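Local structure of uncharacterized protein (Trypanosoma congolense, 4E40) at residues G33-P38 with T200-L205; D134-K139 with K192-S197; K173-A178 with Q196-S201. The protein probably takes up haptoglobin-hemoglobin complexes as a cell-surface receptor of the parasite, this chain being its largely helical receptor part. One frame throughout, in Å; residues are numbered along the deposited sequence. Where two conformers were deposited one is given.

How the contacts relate
All three contacts lie along the first part of the long helix 192-246, whose partner differs each time: helix 82-147 in contact 2, the short helix 172-180 in contact 3 and helix 28-73 in contact 1. Along helix 192-246 they follow in the order 2, 3, 1, with overlapping or adjoining segments. Centres of contacts 2 and 3 are about 10 Å apart, those of 1 and 3 about 12 Å, and those of 1 and 2 about 17 Å. Contacts 2 and 3 touch, S136 OG lying 3.7 Å from I198 CD1. In sequence, contact 2 is nested inside the loop that contact 1 closes. Successive turns of one helix thus hold two long helices and one short helix.

Contact 1 (G33-P38 with T200-L205); sequences GILLRP and TSLDNL
L35 and L205 interlock between helix 28-73 and helix 192-246, two long members of the elongated helical bundle that builds this receptor. The two helices run roughly parallel here, their segment axes inclined at 23° and 10.4 Å apart, a spacing bridged by leucine side chains from both segments. The main bump from 33-38 is L35. Its CB rests against L205, with L205 CD2 3.8 Å from L35 CB, while its CD1 methyl pushes into the dip between L202 and L205, one helical turn apart. There L35 CD1 lies 4.0 Å from L202 CD2 and equally far from L205 CD2, so a single methyl is held by one branch from each leucine. The L35 and L202 side chains meet at about a right angle.

In the other direction, L205 is the bump and the pair L35–L36 the hollow. With CG anti to the backbone N (chi1 173°), L205 reaches across from its helix and spreads its fork over both neighbours: CD2 lies on L35, and CD1 goes to L36. L36 leaves its helix more to the flank and forms a wall of the hollow, also leaning on A122 and T123 of helix 82-147. L205 touches A122 as well, so this third helix closes the side of the leucine cluster. L202 extends the apolar layer to A172 of helix 172-180. Just after the cluster, P38 marks a kink in helix 28-73, its nitrogen having no bond to the preceding turn. The L36 side chain is about 10 Å from that of R42, a heme-binding residue, although this chain carries no heme. The touch between the two forks is methyl against methyl, L36 CD1 being 4.0 Å from L205 CD1.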
loop_
_atom_site.group_PDB
_atom_site.type_symbol
_atom_site.label_atom_id
_atom_site.label_comp_id
_atom_site.label_asym_id
_atom_site.label_seq_id
_atom_site.Cartn_x
_atom_site.Cartn_y
_atom_site.Cartn_z
ATOM N N GLY A 33 7.433 1.560 -10.815
ATOM C CA GLY A 33 8.080 2.176 -9.633
ATOM C C GLY A 33 7.307 3.365 -9.115
ATOM O O GLY A 33 7.229 3.549 -7.889
ATOM N N ILE A 34 6.712 4.193 -9.980
ATOM C CA ILE A 34 5.809 5.285 -9.541
ATOM C C ILE A 34 4.588 4.751 -8.816
ATOM O O ILE A 34 4.189 5.278 -7.764
ATOM C CB ILE A 34 5.344 6.123 -10.779
ATOM C CG1 ILE A 34 6.535 6.903 -11.289
ATOM C CG2 ILE A 34 4.220 7.129 -10.407
ATOM C CD1 ILE A 34 6.249 7.544 -12.645
ATOM N N LEU A 35 3.962 3.697 -9.358
ATOM C CA LEU A 35 2.799 3.126 -8.647
ATOM C C LEU A 35 3.209 2.616 -7.264
ATOM O O LEU A 35 2.442 2.841 -6.319
ATOM C CB LEU A 35 2.154 1.949 -9.426
ATOM C CG LEU A 35 1.242 2.340 -10.591
ATOM C CD1 LEU A 35 0.918 1.113 -11.429
ATOM C CD2 LEU A 35 -0.060 2.937 -10.055
ATOM N N LEU A 36 4.404 1.999 -7.129
ATOM C CA LEU A 36 4.829 1.341 -5.863
ATOM C C LEU A 36 5.235 2.346 -4.802
ATOM O O LEU A 36 5.076 2.100 -3.575
ATOM C CB LEU A 36 5.965 0.348 -6.116
ATOM C CG LEU A 36 6.504 -0.398 -4.886
ATOM C CD1 LEU A 36 5.415 -1.337 -4.359
ATOM C CD2 LEU A 36 7.738 -1.134 -5.313
ATOM N N ARG A 37 5.693 3.505 -5.245
ATOM C CA ARG A 37 6.363 4.480 -4.358
ATOM C C ARG A 37 5.609 4.797 -3.066
ATOM O O ARG A 37 6.246 4.709 -1.992
ATOM C CB ARG A 37 6.739 5.734 -5.145
ATOM C CG ARG A 37 7.549 6.765 -4.357
ATOM C CD ARG A 37 8.841 6.193 -3.831
ATOM N NE ARG A 37 9.591 7.251 -3.145
ATOM C CZ ARG A 37 10.519 7.034 -2.210
ATOM N NH1 ARG A 37 10.825 5.784 -1.853
ATOM N NH2 ARG A 37 11.126 8.074 -1.616
ATOM N N PRO A 38 4.289 5.101 -3.127
ATOM C CA PRO A 38 3.627 5.452 -1.851
ATOM C C PRO A 38 3.543 4.339 -0.846
ATOM O O PRO A 38 3.547 4.650 0.366
ATOM C CB PRO A 38 2.188 5.845 -2.253
ATOM C CG PRO A 38 2.333 6.312 -3.683
ATOM C CD PRO A 38 3.394 5.404 -4.265
ATOM N N THR A 200 -2.148 -7.526 -15.922
ATOM C CA THR A 200 -2.571 -8.081 -14.611
ATOM C C THR A 200 -1.683 -7.592 -13.479
ATOM O O THR A 200 -2.203 -7.185 -12.398
ATOM C CB THR A 200 -2.732 -9.597 -14.667
ATOM O OG1 THR A 200 -1.560 -10.221 -15.152
ATOM C CG2 THR A 200 -3.785 -9.961 -15.583
ATOM N N SER A 201 -0.381 -7.583 -13.698
ATOM C CA SER A 201 0.556 -7.123 -12.629
ATOM C C SER A 201 0.346 -5.648 -12.323
ATOM O O SER A 201 0.272 -5.269 -11.130
ATOM C CB SER A 201 2.006 -7.346 -13.012
ATOM O OG SER A 201 2.295 -8.747 -13.088
ATOM N N LEU A 202 0.194 -4.793 -13.344
ATOM C CA LEU A 202 -0.043 -3.374 -13.071
ATOM C C LEU A 202 -1.388 -3.138 -12.373
ATOM O O LEU A 202 -1.460 -2.270 -11.489
ATOM C CB LEU A 202 -0.062 -2.556 -14.368
ATOM C CG LEU A 202 1.327 -2.380 -14.980
ATOM C CD1 LEU A 202 1.191 -1.708 -16.367
ATOM C CD2 LEU A 202 2.285 -1.582 -14.090
ATOM N N ASP A 203 -2.427 -3.871 -12.760
ATOM C CA ASP A 203 -3.742 -3.671 -12.124
ATOM C C ASP A 203 -3.751 -4.199 -10.660
ATOM O O ASP A 203 -4.378 -3.613 -9.776
ATOM C CB ASP A 203 -4.879 -4.192 -13.019
ATOM C CG ASP A 203 -5.130 -3.280 -14.278
ATOM O OD1 ASP A 203 -5.359 -2.037 -14.116
ATOM O OD2 ASP A 203 -5.118 -3.784 -15.451
ATOM N N ASN A 204 -2.978 -5.233 -10.393
ATOM C CA ASN A 204 -2.856 -5.760 -8.993
ATOM C C ASN A 204 -2.021 -4.804 -8.147
ATOM O O ASN A 204 -2.338 -4.579 -6.978
ATOM C CB ASN A 204 -2.303 -7.185 -8.981
ATOM C CG ASN A 204 -3.361 -8.202 -9.412
ATOM O OD1 ASN A 204 -4.544 -7.972 -9.173
ATOM N ND2 ASN A 204 -2.943 -9.329 -9.968
ATOM N N LEU A 205 -0.955 -4.262 -8.734
ATOM C CA LEU A 205 -0.090 -3.270 -8.078
ATOM C C LEU A 205 -0.907 -2.043 -7.674
ATOM O O LEU A 205 -0.816 -1.597 -6.533
ATOM C CB LEU A 205 1.069 -2.941 -9.031
ATOM C CG LEU A 205 2.012 -1.818 -8.623
ATOM C CD1 LEU A 205 2.616 -2.027 -7.192
ATOM C CD2 LEU A 205 3.102 -1.687 -9.656
#

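Contact 2 (D134-K139 with K192-S197). Unlike the reference sequence in segment 134-139: A137 (reference Val).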
loop_
_atom_site.group_PDB
_atom_site.type_symbol
_atom_site.label_atom_id
_atom_site.label_comp_id
_atom_site.label_asym_id
_atom_site.label_seq_id
_atom_site.Cartn_x
_atom_site.Cartn_y
_atom_site.Cartn_z
ATOM N N ASP A 134 10.105 -4.864 -19.851
ATOM C CA ASP A 134 11.448 -4.771 -20.478
ATOM C C ASP A 134 11.642 -5.846 -21.526
ATOM O O ASP A 134 12.125 -5.573 -22.640
ATOM C CB ASP A 134 12.526 -4.897 -19.407
ATOM C CG ASP A 134 12.643 -3.682 -18.552
ATOM O OD1 ASP A 134 12.053 -2.609 -18.824
ATOM O OD2 ASP A 134 13.358 -3.781 -17.509
ATOM N N ALA A 135 11.214 -7.067 -21.213
ATOM C CA ALA A 135 11.467 -8.185 -22.132
ATOM C C ALA A 135 10.642 -8.020 -23.380
ATOM O O ALA A 135 11.137 -8.281 -24.478
ATOM C CB ALA A 135 11.112 -9.514 -21.480
ATOM N N SER A 136 9.364 -7.702 -23.208
ATOM C CA SER A 136 8.550 -7.522 -24.418
ATOM C C SER A 136 8.945 -6.277 -25.205
ATOM O O SER A 136 8.830 -6.294 -26.442
ATOM C CB SER A 136 7.056 -7.622 -24.092
ATOM O OG SER A 136 6.665 -6.540 -23.275
ATOM N N ALA A 137 9.483 -5.237 -24.579
ATOM C CA ALA A 137 9.951 -4.085 -25.339
ATOM C C ALA A 137 11.080 -4.492 -26.270
ATOM O O ALA A 137 11.118 -4.006 -27.398
ATOM C CB ALA A 137 10.438 -2.938 -24.382
ATOM N N VAL A 138 11.973 -5.356 -25.777
ATOM C CA VAL A 138 13.069 -5.890 -26.658
ATOM C C VAL A 138 12.473 -6.564 -27.845
ATOM O O VAL A 138 12.891 -6.323 -29.014
ATOM C CB VAL A 138 13.950 -6.906 -25.917
ATOM C CG1 VAL A 138 14.920 -7.553 -26.905
ATOM C CG2 VAL A 138 14.721 -6.181 -24.846
ATOM N N LYS A 139 11.450 -7.387 -27.668
ATOM C CA LYS A 139 10.891 -8.080 -28.831
ATOM C C LYS A 139 10.163 -7.195 -29.866
ATOM O O LYS A 139 10.235 -7.418 -31.090
ATOM C CB LYS A 139 9.958 -9.187 -28.393
ATOM C CG LYS A 139 10.675 -10.223 -27.542
ATOM C CD LYS A 139 9.829 -11.447 -27.302
ATOM C CE LYS A 139 10.586 -12.493 -26.475
ATOM N NZ LYS A 139 9.950 -13.828 -26.634
ATOM N N LYS A 192 2.221 -12.929 -26.263
ATOM C CA LYS A 192 0.839 -12.780 -25.803
ATOM C C LYS A 192 0.675 -12.876 -24.285
ATOM O O LYS A 192 0.007 -12.035 -23.646
ATOM C CB LYS A 192 -0.084 -13.817 -26.490
ATOM C CG LYS A 192 -1.528 -13.817 -25.981
ATOM C CD LYS A 192 -2.298 -14.859 -26.773
ATOM C CE LYS A 192 -3.546 -15.311 -26.035
ATOM N NZ LYS A 192 -4.752 -14.567 -26.436
ATOM N N THR A 193 1.254 -13.926 -23.712
ATOM C CA THR A 193 1.121 -14.086 -22.252
ATOM C C THR A 193 1.936 -13.056 -21.474
ATOM O O THR A 193 1.501 -12.634 -20.415
ATOM C CB THR A 193 1.443 -15.541 -21.805
ATOM O OG1 THR A 193 2.824 -15.792 -22.045
ATOM C CG2 THR A 193 0.626 -16.534 -22.600
ATOM N N THR A 194 3.073 -12.620 -22.031
ATOM C CA THR A 194 3.870 -11.557 -21.463
ATOM C C THR A 194 3.074 -10.258 -21.360
ATOM O O THR A 194 2.999 -9.627 -20.288
ATOM C CB THR A 194 5.145 -11.385 -22.272
ATOM O OG1 THR A 194 5.886 -12.621 -22.218
ATOM C CG2 THR A 194 5.995 -10.266 -21.679
ATOM N N PHE A 195 2.388 -9.917 -22.436
ATOM C CA PHE A 195 1.556 -8.694 -22.424
ATOM C C PHE A 195 0.407 -8.792 -21.428
ATOM O O PHE A 195 0.147 -7.834 -20.656
ATOM C CB PHE A 195 0.924 -8.429 -23.813
ATOM C CG PHE A 195 1.886 -8.044 -24.909
ATOM C CD1 PHE A 195 3.065 -7.248 -24.710
ATOM C CD2 PHE A 195 1.585 -8.476 -26.203
ATOM C CE1 PHE A 195 3.867 -6.879 -25.795
ATOM C CE2 PHE A 195 2.355 -8.081 -27.278
ATOM C CZ PHE A 195 3.514 -7.293 -27.086
ATOM N N GLN A 196 -0.303 -9.932 -21.385
ATOM C CA GLN A 196 -1.367 -10.101 -20.420
ATOM C C GLN A 196 -0.848 -10.022 -18.998
ATOM O O GLN A 196 -1.506 -9.401 -18.160
ATOM C CB GLN A 196 -2.131 -11.417 -20.620
ATOM C CG GLN A 196 -3.493 -11.382 -19.879
ATOM C CD GLN A 196 -4.239 -10.015 -19.966
ATOM O OE1 GLN A 196 -4.459 -9.316 -18.919
ATOM N NE2 GLN A 196 -4.604 -9.598 -21.211
ATOM N N SER A 197 0.357 -10.552 -18.758
ATOM C CA SER A 197 0.899 -10.531 -17.387
ATOM C C SER A 197 1.229 -9.098 -16.965
ATOM O O SER A 197 1.117 -8.737 -15.808
ATOM C CB SER A 197 2.135 -11.435 -17.287
ATOM O OG SER A 197 3.247 -10.720 -17.789
#
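S136 of helix 82-147 fits between T194 and F195 at the start of helix 192-246, and this one small side chain carries the whole contact from its side. Its CA lies 6.8 Å from the CA of T194, a close approach in which the serine meets side chains coming from the other helix. Starting at CB, which points toward the other helix, the methylene meets two carbons: T194 CG2 at 3.7 Å from S136 CB, and F195 CE1, also at 3.7 Å from it. The methyl of T194 arrives from one neighbour and the ring carbon from the next, and the ring lies obliquely to the serine.

At the tip, OG is turned between the backbone N and the carbonyl carbon (chi1 66°). This rotation brings it back to its own helix, where it is hydrogen-bonded to N132 O, one turn earlier. From there OG still brushes the ring, S136 OG being 3.8 Å from F195 CE1. L25 of helix 12-26 touches both S136 and F195, so a third helix seals this buried spot.

On the facing helix, S197 OG donates to T194 O over 2.7 Å, likewise turning a hydroxyl inward to its own backbone. Nearby, the amine of K139 bonds G3 O and A190 O, tying helix 82-147 to the chain just ahead of helix 192-246. The chemistry implies a close, non-directional fit: the buried hydroxyl is satisfied within its own helix, and what passes directly between the two segments is mainly carbon-to-carbon packing, with the K139 bonds as a separate polar tie nearby.

Contact 3 (K173-A178 with Q196-S201)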
loop_
_atom_site.group_PDB
_atom_site.type_symbol
_atom_site.label_atom_id
_atom_site.label_comp_id
_atom_site.label_asym_id
_atom_site.label_seq_id
_atom_site.Cartn_x
_atom_site.Cartn_y
_atom_site.Cartn_z
ATOM N N LYS A 173 -4.261 1.135 -18.619
ATOM C CA LYS A 173 -5.240 1.558 -19.597
ATOM C C LYS A 173 -4.605 1.977 -20.899
ATOM O O LYS A 173 -5.052 1.538 -21.983
ATOM C CB LYS A 173 -6.046 2.719 -18.983
ATOM C CG LYS A 173 -7.109 3.242 -19.936
ATOM C CD LYS A 173 -7.860 4.422 -19.275
ATOM C CE LYS A 173 -8.971 4.935 -20.203
ATOM N NZ LYS A 173 -9.702 6.048 -19.504
ATOM N N SER A 174 -3.547 2.799 -20.835
ATOM C CA SER A 174 -2.974 3.219 -22.103
ATOM C C SER A 174 -2.216 2.081 -22.807
ATOM O O SER A 174 -2.244 1.993 -24.034
ATOM C CB SER A 174 -2.034 4.465 -21.922
ATOM O OG SER A 174 -0.829 4.047 -21.240
ATOM N N LEU A 175 -1.627 1.151 -22.048
ATOM C CA LEU A 175 -0.927 0.069 -22.683
ATOM C C LEU A 175 -1.955 -0.848 -23.376
ATOM O O LEU A 175 -1.692 -1.309 -24.468
ATOM C CB LEU A 175 -0.094 -0.671 -21.638
ATOM C CG LEU A 175 0.596 -1.928 -22.181
ATOM C CD1 LEU A 175 1.562 -1.620 -23.356
ATOM C CD2 LEU A 175 1.345 -2.599 -21.024
ATOM N N ALA A 176 -3.056 -1.126 -22.647
ATOM C CA ALA A 176 -4.086 -1.978 -23.298
ATOM C C ALA A 176 -4.605 -1.344 -24.578
ATOM O O ALA A 176 -4.807 -2.072 -25.579
ATOM C CB ALA A 176 -5.218 -2.227 -22.297
ATOM N N ALA A 177 -4.812 -0.005 -24.581
ATOM C CA ALA A 177 -5.278 0.652 -25.825
ATOM C C ALA A 177 -4.252 0.460 -26.953
ATOM O O ALA A 177 -4.573 0.216 -28.126
ATOM C CB ALA A 177 -5.526 2.139 -25.572
ATOM N N ALA A 178 -2.952 0.577 -26.603
ATOM C CA ALA A 178 -1.870 0.471 -27.619
ATOM C C ALA A 178 -1.799 -0.962 -28.155
ATOM O O ALA A 178 -1.623 -1.165 -29.383
ATOM C CB ALA A 178 -0.545 0.860 -26.958
ATOM N N GLN A 196 -0.303 -9.932 -21.385
ATOM C CA GLN A 196 -1.367 -10.101 -20.420
ATOM C C GLN A 196 -0.848 -10.022 -18.998
ATOM O O GLN A 196 -1.506 -9.401 -18.160
ATOM C CB GLN A 196 -2.131 -11.417 -20.620
ATOM C CG GLN A 196 -3.493 -11.382 -19.879
ATOM C CD GLN A 196 -4.239 -10.015 -19.966
ATOM O OE1 GLN A 196 -4.459 -9.316 -18.919
ATOM N NE2 GLN A 196 -4.604 -9.598 -21.211
ATOM N N SER A 197 0.357 -10.552 -18.758
ATOM C CA SER A 197 0.899 -10.531 -17.387
ATOM C C SER A 197 1.229 -9.098 -16.965
ATOM O O SER A 197 1.117 -8.737 -15.808
ATOM C CB SER A 197 2.135 -11.435 -17.287
ATOM O OG SER A 197 3.247 -10.720 -17.789
ATOM N N ILE A 198 1.628 -8.238 -17.907
ATOM C CA ILE A 198 1.948 -6.854 -17.517
ATOM C C ILE A 198 0.681 -6.182 -17.038
ATOM O O ILE A 198 0.712 -5.492 -16.063
ATOM C CB ILE A 198 2.517 -6.012 -18.701
ATOM C CG1 ILE A 198 3.855 -6.603 -19.157
ATOM C CG2 ILE A 198 2.673 -4.543 -18.262
ATOM C CD1 ILE A 198 4.235 -6.119 -20.579
ATOM N N LEU A 199 -0.428 -6.344 -17.788
ATOM C CA LEU A 199 -1.683 -5.694 -17.500
ATOM C C LEU A 199 -2.212 -6.210 -16.133
ATOM O O LEU A 199 -2.581 -5.377 -15.309
ATOM C CB LEU A 199 -2.714 -5.967 -18.608
ATOM C CG LEU A 199 -2.396 -5.365 -19.988
ATOM C CD1 LEU A 199 -3.528 -5.738 -20.976
ATOM C CD2 LEU A 199 -2.322 -3.826 -19.835
ATOM N N THR A 200 -2.148 -7.526 -15.922
ATOM C CA THR A 200 -2.571 -8.081 -14.611
ATOM C C THR A 200 -1.683 -7.592 -13.479
ATOM O O THR A 200 -2.203 -7.185 -12.398
ATOM C CB THR A 200 -2.732 -9.597 -14.667
ATOM O OG1 THR A 200 -1.560 -10.221 -15.152
ATOM C CG2 THR A 200 -3.785 -9.961 -15.583
ATOM N N SER A 201 -0.381 -7.583 -13.698
ATOM C CA SER A 201 0.556 -7.123 -12.629
ATOM C C SER A 201 0.346 -5.648 -12.323
ATOM O O SER A 201 0.272 -5.269 -11.130
ATOM C CB SER A 201 2.006 -7.346 -13.012
ATOM O OG SER A 201 2.295 -8.747 -13.088
#
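This is an apolar, antiparallel helix–helix contact in which the short helix 172-180 lies against an early turn of helix 192-246. The segment axes come within 10.3 Å, and their directions differ by 158°. L175 and L199 provide most of the buried surface, I198 and A176 nearly all the rest.

The side chain of L175 swings away from its backbone N (chi1 175°), which carries it toward helix 192-246 to end on two adjacent residues there. Its CD2 methyl presses on the branch methyl of I198, with L175 CD2 3.6 Å from I198 CG2, and these side chains meet at roughly a right angle. L175 CD2 also reaches L199, 4.0 Å from L199 CD2. L199 in turn spreads both its methyls over A176: L199 CD1 is 4.1 Å from A176 CB, and L199 CD2 comes up to the backbone, 4.0 Å from A176 N. The small alanine thus acts as a low shelf on which the leucine fork settles beside L175.

Behind this pair the core is closed by other helices. L175 and I198 both touch L25 of helix 12-26 and V28 of helix 28-73, while I198 also packs on N132. At the polar flank, S174 OG is hydrogen-bonded to Q24 NE2, a further link to helix 12-26, which is itself tied by the C19–C162 disulfide to the chain ahead of helix 172-180. A short helix packed antiparallel on a long one through leucine, isoleucine and alanine is ordinary helical-bundle packing, here in the elongated bundle of the haptoglobin-hemoglobin receptor.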